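Local coordinates for putative branched-chain amino acid ABC transporter (Rhodospirillum rubrum ATCC 11170, PDB 3HUT), which probably binds branched-chain or related amino acids outside the cytoplasmic membrane and delivers them to an ABC transporter for uptake, at residues Pro222-Tyr230 / Gly244-Gly254. Sequence-based numbering, arbitrary orientation.
Sequences PVYGSSALY and GVRLATAFVLG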
# COMPACT_ATOMS: atom_id res chain seq x y z
N PRO A 222 -12.31 18.11 -14.88
CA PRO A 222 -11.21 17.73 -13.98
C PRO A 222 -11.22 16.21 -13.80
O PRO A 222 -12.27 15.57 -13.89
CB PRO A 222 -11.53 18.49 -12.70
CG PRO A 222 -13.03 18.58 -12.72
CD PRO A 222 -13.33 18.91 -14.17
N VAL A 223 -10.05 15.64 -13.53
CA VAL A 223 -9.92 14.20 -13.36
C VAL A 223 -9.22 13.82 -12.07
O VAL A 223 -8.19 14.40 -11.71
CB VAL A 223 -9.14 13.58 -14.53
CG1 VAL A 223 -8.91 12.08 -14.28
CG2 VAL A 223 -9.90 13.79 -15.83
N TYR A 224 -9.80 12.85 -11.36
CA TYR A 224 -9.23 12.32 -10.12
C TYR A 224 -9.02 10.85 -10.41
O TYR A 224 -9.72 10.27 -11.24
CB TYR A 224 -10.21 12.47 -8.96
CG TYR A 224 -10.41 13.88 -8.45
CD1 TYR A 224 -9.94 14.26 -7.20
CD2 TYR A 224 -11.07 14.83 -9.22
CE1 TYR A 224 -10.14 15.55 -6.71
CE2 TYR A 224 -11.28 16.13 -8.75
CZ TYR A 224 -10.81 16.48 -7.49
OH TYR A 224 -11.02 17.75 -7.01
N GLY A 225 -8.06 10.22 -9.74
CA GLY A 225 -7.84 8.81 -10.02
C GLY A 225 -7.14 8.01 -8.94
O GLY A 225 -6.68 8.55 -7.93
N SER A 226 -7.07 6.71 -9.19
CA SER A 226 -6.45 5.75 -8.30
C SER A 226 -4.96 5.99 -8.12
O SER A 226 -4.30 6.62 -8.97
CB SER A 226 -6.67 4.34 -8.86
OG SER A 226 -5.84 3.39 -8.21
N SER A 227 -4.42 5.48 -7.02
CA SER A 227 -3.00 5.56 -6.73
C SER A 227 -2.24 4.76 -7.79
O SER A 227 -1.03 4.88 -7.94
CB SER A 227 -2.70 4.97 -5.35
OG SER A 227 -3.25 3.66 -5.24
N ALA A 228 -2.97 3.92 -8.53
CA ALA A 228 -2.35 3.12 -9.58
C ALA A 228 -1.84 4.01 -10.72
O ALA A 228 -1.10 3.55 -11.59
CB ALA A 228 -3.35 2.09 -10.13
N LEU A 229 -2.24 5.28 -10.70
CA LEU A 229 -1.80 6.23 -11.72
C LEU A 229 -0.45 6.82 -11.33
O LEU A 229 0.23 7.44 -12.16
CB LEU A 229 -2.80 7.38 -11.85
CG LEU A 229 -4.24 7.08 -12.25
CD1 LEU A 229 -5.05 8.37 -12.31
CD2 LEU A 229 -4.26 6.39 -13.60
N TYR A 230 -0.06 6.61 -10.07
CA TYR A 230 1.19 7.17 -9.56
C TYR A 230 2.45 6.50 -10.06
O TYR A 230 2.88 5.47 -9.55
CB TYR A 230 1.18 7.14 -8.03
CG TYR A 230 2.33 7.89 -7.40
CD1 TYR A 230 2.51 9.25 -7.65
CD2 TYR A 230 3.23 7.26 -6.54
CE1 TYR A 230 3.54 9.97 -7.05
CE2 TYR A 230 4.26 7.96 -5.93
CZ TYR A 230 4.41 9.32 -6.19
OH TYR A 230 5.43 10.03 -5.58
N GLY A 244 -2.99 18.44 -14.31
CA GLY A 244 -4.20 18.68 -13.56
C GLY A 244 -4.86 17.45 -12.95
O GLY A 244 -5.77 17.59 -12.13
N VAL A 245 -4.42 16.26 -13.33
CA VAL A 245 -5.00 15.04 -12.76
C VAL A 245 -4.66 14.97 -11.27
O VAL A 245 -3.53 15.27 -10.86
CB VAL A 245 -4.48 13.77 -13.47
CG1 VAL A 245 -5.00 12.52 -12.77
CG2 VAL A 245 -4.95 13.76 -14.92
N ARG A 246 -5.64 14.59 -10.46
CA ARG A 246 -5.44 14.48 -9.02
C ARG A 246 -5.51 13.04 -8.56
O ARG A 246 -6.25 12.24 -9.13
CB ARG A 246 -6.48 15.31 -8.28
CG ARG A 246 -6.19 16.80 -8.31
CD ARG A 246 -7.39 17.61 -7.87
NE ARG A 246 -7.07 19.03 -7.87
CZ ARG A 246 -7.96 20.00 -7.66
NH1 ARG A 246 -9.24 19.69 -7.43
NH2 ARG A 246 -7.58 21.27 -7.67
N LEU A 247 -4.73 12.71 -7.53
CA LEU A 247 -4.72 11.37 -6.98
C LEU A 247 -4.12 11.40 -5.59
O LEU A 247 -3.39 12.34 -5.23
CB LEU A 247 -3.91 10.41 -7.87
CG LEU A 247 -2.40 10.62 -8.08
CD1 LEU A 247 -1.64 10.56 -6.76
CD2 LEU A 247 -1.87 9.52 -9.00
N ALA A 248 -4.43 10.39 -4.79
CA ALA A 248 -3.88 10.28 -3.45
C ALA A 248 -3.09 8.98 -3.38
O ALA A 248 -3.44 8.00 -4.03
CB ALA A 248 -5.01 10.27 -2.42
N THR A 249 -2.01 8.98 -2.60
CA THR A 249 -1.20 7.79 -2.45
C THR A 249 -0.56 7.77 -1.06
O THR A 249 -0.46 8.81 -0.41
CB THR A 249 -0.09 7.72 -3.53
OG1 THR A 249 0.52 6.43 -3.49
CG2 THR A 249 0.97 8.79 -3.28
N ALA A 250 -0.14 6.59 -0.62
CA ALA A 250 0.47 6.43 0.69
C ALA A 250 1.91 6.96 0.69
O ALA A 250 2.23 7.91 1.40
CB ALA A 250 0.45 4.96 1.10
N PHE A 251 2.76 6.35 -0.13
CA PHE A 251 4.16 6.75 -0.24
C PHE A 251 4.36 7.80 -1.34
O PHE A 251 3.99 7.58 -2.48
CB PHE A 251 5.03 5.52 -0.54
CG PHE A 251 6.48 5.84 -0.75
CD1 PHE A 251 7.21 6.51 0.23
CD2 PHE A 251 7.14 5.44 -1.91
CE1 PHE A 251 8.57 6.78 0.05
CE2 PHE A 251 8.49 5.70 -2.10
CZ PHE A 251 9.21 6.37 -1.12
N VAL A 252 4.95 8.93 -0.98
CA VAL A 252 5.20 9.99 -1.95
C VAL A 252 6.71 10.17 -2.10
O VAL A 252 7.38 10.63 -1.17
CB VAL A 252 4.57 11.32 -1.52
CG1 VAL A 252 4.78 12.37 -2.60
CG2 VAL A 252 3.09 11.13 -1.23
N LEU A 253 7.24 9.81 -3.26
CA LEU A 253 8.67 9.91 -3.49
C LEU A 253 9.17 11.34 -3.39
O LEU A 253 10.16 11.62 -2.70
CB LEU A 253 9.01 9.34 -4.87
CG LEU A 253 10.48 8.99 -5.09
CD1 LEU A 253 10.86 7.82 -4.19
CD2 LEU A 253 10.72 8.63 -6.55
N GLY A 254 8.50 12.26 -4.09
CA GLY A 254 8.91 13.65 -4.07
C GLY A 254 8.25 14.44 -2.95
O GLY A 254 7.86 15.59 -3.13
O HOH W 1 -8.23 17.34 -10.91
O HOH W 2 -6.01 8.02 -5.49
O HOH W 3 6.31 12.49 -6.03
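Two neighbouring parallel strands of a beta-alpha-beta unit, 223-225 and 246-249, meet here, with Tyr-224 paired beside Arg-246 and helix 232-238 making the crossover. Arg-246 N donates to Val-223 O (2.8 Å), and Arg-246 O receives Gly-225 N (2.8 Å). After Gly-225 N the direct backbone bonds stop, and a water bridges Gly-225 O to Ala-248 N.

On one face the side chains of Tyr-224 and Arg-246 run side by side. Arg-246 CB makes a CH-pi contact over the ring, offset toward its rim, and the extended chain carries NH1 to Tyr-224 OH (2.7 Å), which lies in the guanidinium plane, although the bond is bent, with an N-H...O angle of 138°. Asp-137 also hydrogen-bonds that hydroxyl, and Trp-133 meets the ring edge-to-face. A phenylalanine in place of Tyr-224 would probably leave Arg-246 NH1 and Asp-137 without the hydroxyl they share.

This is the mixed sheet of one lobe of a periplasmic binding protein, in which 223-225 also pairs with strand 197-201. On the opposite face Leu-247 CD2 packs against Leu-229 CB (3.7 Å) and Tyr-230 CB. Tyr-230, whose chi1 of -171° swings CG away from the backbone N, reaches along 249-254: Thr-249 CG2 stands over the ring centre, 4.3 Å from the centroid, while OH accepts from Leu-253 N (3.0 Å) and shares a water with Gly-254 N.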